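Long-range contacts in phthiocerol synthesis polyketide synthase type I PpsC (PDB 7AHB), which probably transfers extender-unit acyl groups from coenzyme A to the acyl carrier protein, through its acyltransferase domain, during synthesis of mycobacterial phthiocerol lipids: residues E84-Q88 / A154-R158; I106-Q110 / R163-A168. All blocks are in the same frame, centred on the assembly; numbering follows the deposited sequence. Where two conformers were deposited one is given.

Contact 1: residues E84-Q88 / A154-R158; sequences EFVAQ and AQGLR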
loop_
_atom_site.group_PDB
_atom_site.type_symbol
_atom_site.label_atom_id
_atom_site.label_comp_id
_atom_site.label_asym_id
_atom_site.label_seq_id
_atom_site.Cartn_x
_atom_site.Cartn_y
_atom_site.Cartn_z
ATOM N N GLU A 84 13.055 -2.229 -17.212
ATOM C CA GLU A 84 13.151 -3.255 -16.183
ATOM C C GLU A 84 11.898 -4.118 -16.138
ATOM O O GLU A 84 11.997 -5.345 -16.066
ATOM C CB GLU A 84 13.435 -2.608 -14.830
ATOM C CG GLU A 84 14.916 -2.492 -14.529
ATOM C CD GLU A 84 15.604 -3.862 -14.431
ATOM O OE1 GLU A 84 16.313 -4.243 -15.373
ATOM O OE2 GLU A 84 15.401 -4.571 -13.430
ATOM N N PHE A 85 10.715 -3.508 -16.243
ATOM C CA PHE A 85 9.479 -4.291 -16.288
ATOM C C PHE A 85 9.504 -5.317 -17.410
ATOM O O PHE A 85 9.171 -6.497 -17.209
ATOM C CB PHE A 85 8.272 -3.385 -16.491
ATOM C CG PHE A 85 7.667 -2.882 -15.219
ATOM C CD1 PHE A 85 7.597 -3.684 -14.094
ATOM C CD2 PHE A 85 7.190 -1.603 -15.139
ATOM C CE1 PHE A 85 7.058 -3.210 -12.933
ATOM C CE2 PHE A 85 6.654 -1.130 -13.975
ATOM C CZ PHE A 85 6.577 -1.930 -12.882
ATOM N N VAL A 86 9.843 -4.870 -18.624
ATOM C CA VAL A 86 9.867 -5.778 -19.767
ATOM C C VAL A 86 10.748 -6.982 -19.454
ATOM O O VAL A 86 10.364 -8.141 -19.668
ATOM C CB VAL A 86 10.325 -5.026 -21.032
ATOM C CG1 VAL A 86 10.751 -5.984 -22.124
ATOM C CG2 VAL A 86 9.184 -4.130 -21.519
ATOM N N ALA A 87 11.922 -6.734 -18.897
ATOM C CA ALA A 87 12.873 -7.807 -18.638
ATOM C C ALA A 87 12.680 -8.486 -17.282
ATOM O O ALA A 87 13.082 -9.643 -17.131
ATOM C CB ALA A 87 14.319 -7.271 -18.765
ATOM N N GLN A 88 12.099 -7.798 -16.298
ATOM C CA GLN A 88 11.847 -8.379 -14.985
ATOM C C GLN A 88 10.432 -8.932 -14.832
ATOM O O GLN A 88 10.139 -9.589 -13.824
ATOM C CB GLN A 88 12.070 -7.343 -13.883
ATOM C CG GLN A 88 13.499 -7.211 -13.371
ATOM C CD GLN A 88 13.565 -7.023 -11.862
ATOM O OE1 GLN A 88 12.918 -7.762 -11.113
ATOM N NE2 GLN A 88 14.353 -6.027 -11.405
ATOM N N ALA A 154 14.668 -0.675 -9.313
ATOM C CA ALA A 154 14.909 -2.017 -9.834
ATOM C C ALA A 154 14.735 -3.066 -8.740
ATOM O O ALA A 154 14.137 -4.125 -8.966
ATOM C CB ALA A 154 16.309 -2.102 -10.438
ATOM N N GLN A 155 15.241 -2.784 -7.545
ATOM C CA GLN A 155 15.116 -3.728 -6.443
ATOM C C GLN A 155 13.665 -3.868 -6.008
ATOM O O GLN A 155 13.228 -4.963 -5.636
ATOM C CB GLN A 155 15.980 -3.278 -5.265
ATOM C CG GLN A 155 17.475 -3.529 -5.455
ATOM C CD GLN A 155 18.308 -2.993 -4.322
ATOM O OE1 GLN A 155 17.993 -1.946 -3.746
ATOM N NE2 GLN A 155 19.401 -3.691 -4.010
ATOM N N GLY A 156 12.908 -2.771 -6.041
ATOM C CA GLY A 156 11.492 -2.856 -5.724
ATOM C C GLY A 156 10.729 -3.761 -6.670
ATOM O O GLY A 156 9.857 -4.538 -6.241
ATOM N N LEU A 157 11.015 -3.649 -7.976
ATOM C CA LEU A 157 10.390 -4.557 -8.929
ATOM C C LEU A 157 10.783 -6.001 -8.631
ATOM O O LEU A 157 9.946 -6.914 -8.685
ATOM C CB LEU A 157 10.778 -4.186 -10.358
ATOM C CG LEU A 157 10.578 -2.766 -10.828
ATOM C CD1 LEU A 157 10.742 -2.672 -12.352
ATOM C CD2 LEU A 157 9.290 -2.199 -10.390
ATOM N N ARG A 158 12.063 -6.223 -8.327
ATOM C CA ARG A 158 12.557 -7.567 -8.061
ATOM C C ARG A 158 11.810 -8.199 -6.898
ATOM O O ARG A 158 11.317 -9.327 -7.010
ATOM C CB ARG A 158 14.065 -7.518 -7.788
ATOM C CG ARG A 158 14.657 -8.825 -7.292
ATOM C CD ARG A 158 14.493 -9.911 -8.285
ATOM N NE ARG A 158 15.091 -11.175 -7.854
ATOM C CZ ARG A 158 14.935 -12.334 -8.495
ATOM N NH1 ARG A 158 14.215 -12.381 -9.598
ATOM N NH2 ARG A 158 15.496 -13.448 -8.033
HETATM O O HOH W 1 12.967 -10.485 -11.386
#
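Glu-84 and Gln-88 face Ala-154, Leu-157 and Arg-158 across two helical segments that run in the same general direction, their axes 10.5 Å apart at closest approach and inclined at 34°. Leu-157 fills the buried side of the gap. Its CG lies anti to the carbonyl carbon (chi1 -53°), which sends the branched end toward the other helix and lets it meet Phe-85 at about a right angle. Leu-157 CD1 sits over one face of the Phe-85 ring, displaced toward the rim and 4.0 Å from the centroid, a CH-pi contact. The second methyl, Leu-157 CD2, presses on Phe-85 CE1 at 3.5 Å, while CD1 also leans on Glu-84 CB (3.7 Å). Phe-91 meets the Phe-85 ring edge-to-face, and helix 106-126 adds Leu-111 and Ile-114 to this apolar layer. Toward the partly exposed side, Gln-88, modelled in two conformers, bridges the helices in the one described here. Gln-88 NE2 donates to Glu-84 OE2 (2.7 Å) almost in its own amide plane and nearly straight, at 165°. Gln-88 NE2 also donates to Ala-154 O (3.1 Å), by a more bent bond. That carbonyl oxygen serves its own helix as well: the backbone N of Arg-158 reaches it from the opposite face of the carbonyl plane. Gln-88 OE1 takes a bond from a water (2.7 Å), which in turn accepts from Arg-158 NH1 at the guanidinium edge. The other end of that group, NH2, is held by Glu-254 O, and a sodium ion lies about 3 Å from the side chain of Ala-154. This is helix-helix packing, apolar inside and amide-bridged outside, in the helical layer beside the parallel sheet of the alpha/beta-hydrolase-like subdomain of acyltransferases.

Contact 2: residues I106-Q110 / R163-A168; sequences IEQIQ and RSRLMA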
loop_
_atom_site.group_PDB
_atom_site.type_symbol
_atom_site.label_atom_id
_atom_site.label_comp_id
_atom_site.label_asym_id
_atom_site.label_seq_id
_atom_site.Cartn_x
_atom_site.Cartn_y
_atom_site.Cartn_z
ATOM N N ILE A 106 -1.951 -12.177 -10.093
ATOM C CA ILE A 106 -1.327 -11.485 -8.964
ATOM C C ILE A 106 -0.013 -10.836 -9.386
ATOM O O ILE A 106 0.370 -9.786 -8.856
ATOM C CB ILE A 106 -1.123 -12.468 -7.788
ATOM C CG1 ILE A 106 -2.461 -13.098 -7.417
ATOM C CG2 ILE A 106 -0.513 -11.780 -6.609
ATOM C CD1 ILE A 106 -2.485 -13.741 -6.027
ATOM N N GLU A 107 0.718 -11.454 -10.308
ATOM C CA GLU A 107 2.006 -10.882 -10.701
ATOM C C GLU A 107 1.803 -9.557 -11.425
ATOM O O GLU A 107 2.444 -8.555 -11.097
ATOM C CB GLU A 107 2.768 -11.871 -11.584
ATOM C CG GLU A 107 3.381 -13.037 -10.806
ATOM C CD GLU A 107 3.808 -14.178 -11.698
ATOM O OE1 GLU A 107 5.016 -14.386 -11.859
ATOM O OE2 GLU A 107 2.930 -14.870 -12.242
ATOM N N GLN A 108 0.930 -9.536 -12.443
ATOM C CA GLN A 108 0.657 -8.275 -13.134
ATOM C C GLN A 108 0.054 -7.234 -12.191
ATOM O O GLN A 108 0.405 -6.043 -12.250
ATOM C CB GLN A 108 -0.262 -8.509 -14.332
ATOM C CG GLN A 108 0.465 -9.122 -15.519
ATOM C CD GLN A 108 -0.314 -9.000 -16.805
ATOM O OE1 GLN A 108 -1.491 -8.627 -16.787
ATOM N NE2 GLN A 108 0.354 -9.275 -17.945
ATOM N N ILE A 109 -0.854 -7.664 -11.310
ATOM C CA ILE A 109 -1.495 -6.738 -10.372
ATOM C C ILE A 109 -0.462 -6.092 -9.446
ATOM O O ILE A 109 -0.448 -4.869 -9.262
ATOM C CB ILE A 109 -2.599 -7.468 -9.577
ATOM C CG1 ILE A 109 -3.803 -7.731 -10.485
ATOM C CG2 ILE A 109 -3.012 -6.671 -8.374
ATOM C CD1 ILE A 109 -4.851 -8.675 -9.881
ATOM N N GLN A 110 0.395 -6.900 -8.825
ATOM C CA GLN A 110 1.374 -6.348 -7.890
ATOM C C GLN A 110 2.438 -5.513 -8.612
ATOM O O GLN A 110 2.829 -4.429 -8.138
ATOM C CB GLN A 110 2.029 -7.486 -7.087
ATOM C CG GLN A 110 1.105 -8.153 -6.053
ATOM C CD GLN A 110 1.904 -8.833 -4.889
ATOM O OE1 GLN A 110 3.128 -8.593 -4.693
ATOM N NE2 GLN A 110 1.201 -9.666 -4.103
ATOM N N ARG A 163 7.986 -12.175 -4.914
ATOM C CA ARG A 163 6.890 -12.443 -3.988
ATOM C C ARG A 163 5.618 -12.788 -4.741
ATOM O O ARG A 163 4.933 -13.757 -4.401
ATOM C CB ARG A 163 6.640 -11.243 -3.074
ATOM C CG ARG A 163 5.481 -11.464 -2.086
ATOM C CD ARG A 163 5.080 -10.131 -1.432
ATOM N NE ARG A 163 4.727 -9.145 -2.455
ATOM C CZ ARG A 163 5.058 -7.859 -2.407
ATOM N NH1 ARG A 163 5.724 -7.349 -1.355
ATOM N NH2 ARG A 163 4.678 -7.076 -3.392
ATOM N N SER A 164 5.282 -11.996 -5.770
ATOM C CA SER A 164 4.029 -12.221 -6.493
ATOM C C SER A 164 4.043 -13.541 -7.252
ATOM O O SER A 164 3.002 -14.199 -7.366
ATOM C CB SER A 164 3.732 -11.057 -7.441
ATOM O OG SER A 164 4.657 -10.968 -8.485
ATOM N N ARG A 165 5.196 -13.953 -7.775
ATOM C CA ARG A 165 5.263 -15.255 -8.431
ATOM C C ARG A 165 5.073 -16.390 -7.433
ATOM O O ARG A 165 4.467 -17.421 -7.764
ATOM C CB ARG A 165 6.593 -15.425 -9.154
ATOM C CG ARG A 165 6.665 -16.717 -9.947
ATOM C CD ARG A 165 7.966 -17.474 -9.683
ATOM N NE ARG A 165 9.140 -16.657 -9.974
ATOM C CZ ARG A 165 10.050 -16.285 -9.076
ATOM N NH1 ARG A 165 9.935 -16.652 -7.805
ATOM N NH2 ARG A 165 11.078 -15.520 -9.459
ATOM N N LEU A 166 5.625 -16.235 -6.227
ATOM C CA LEU A 166 5.437 -17.227 -5.180
ATOM C C LEU A 166 3.983 -17.316 -4.718
ATOM O O LEU A 166 3.529 -18.394 -4.350
ATOM C CB LEU A 166 6.348 -16.908 -3.988
ATOM C CG LEU A 166 7.853 -16.981 -4.295
ATOM C CD1 LEU A 166 8.687 -16.642 -3.088
ATOM C CD2 LEU A 166 8.204 -18.391 -4.783
ATOM N N MET A 167 3.262 -16.207 -4.694
ATOM C CA MET A 167 1.880 -16.204 -4.267
ATOM C C MET A 167 0.913 -16.608 -5.359
ATOM O O MET A 167 -0.174 -17.088 -5.033
ATOM C CB MET A 167 1.527 -14.809 -3.738
ATOM C CG MET A 167 2.282 -14.428 -2.459
ATOM S SD MET A 167 2.066 -12.702 -1.954
ATOM C CE MET A 167 0.321 -12.719 -1.577
ATOM N N ALA A 168 1.285 -16.458 -6.620
ATOM C CA ALA A 168 0.348 -16.734 -7.704
ATOM C C ALA A 168 -0.261 -18.125 -7.656
ATOM O O ALA A 168 -1.478 -18.242 -7.892
ATOM C CB ALA A 168 1.056 -16.514 -9.040
#
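Arg-163 grips Gln-110 side-on, its NE and NH2 both closing on one amide oxygen. Gln-110 OE1 accepts from Arg-163 NE (2.8 Å) on a lone pair in the carbonyl plane, and from Arg-163 NH2 (2.5 Å), which stands above that plane. On the arginine side, both bonds lie close to the guanidinium plane, and the two flat groups are turned 51° apart. Arg-163 gets there by an extended start, CG opposite the backbone N (chi1 179°), and a bend at chi3. Gln-110 NE2 lies 3.8 Å from Met-167 SD. The helices are roughly antiparallel, at 151°, with axes 8.5 Å apart at closest approach. In the acyltransferase fold this arginine lies near, without touching, a GxSxG sequence (Gly-136, Ser-138, Gly-140) consistent with the nucleophile elbow of acyltransferases. Coming 25 residues after that serine, it probably corresponds to the arginine that in related malonyl transferases receives the extender carboxylate, with Gln-110 steadying its NE edge. Met-251 and Met-294 pack on its side chain. Further along, Ser-164 lets the backbones close to 4.9 Å between its CA and that of Glu-107. Its hydroxyl is already paired with Thr-160 O one turn back, and packs against Glu-107 CG. The Glu-107 carboxylate rests against the aliphatic base of Arg-165, Glu-107 OE1 lying 3.3 Å from Arg-165 CB. The guanidinium of Arg-165 instead turns to Glu-254, forming a salt bridge through NH1.

Contacts 1 and 2 share helix 153-167: residues 154-158, near its start, pack on helix 72-89, and residues 163-168, toward its C-terminal part, pack on helix 106-126. Their centres are about 13 Å apart and their nearest atoms about 4 Å, without touching. Helix 106-126, a partner in contact 2, also touches contact 1 through side chains further along it. Glu-254 serves both as well, through its backbone oxygen in contact 1 and its carboxylate in contact 2. Contact 2 approaches the probable catalytic region through Arg-163. The centres of contacts 1 and 2 lie about 18 Å and 15 Å from the centre of the chain, respectively.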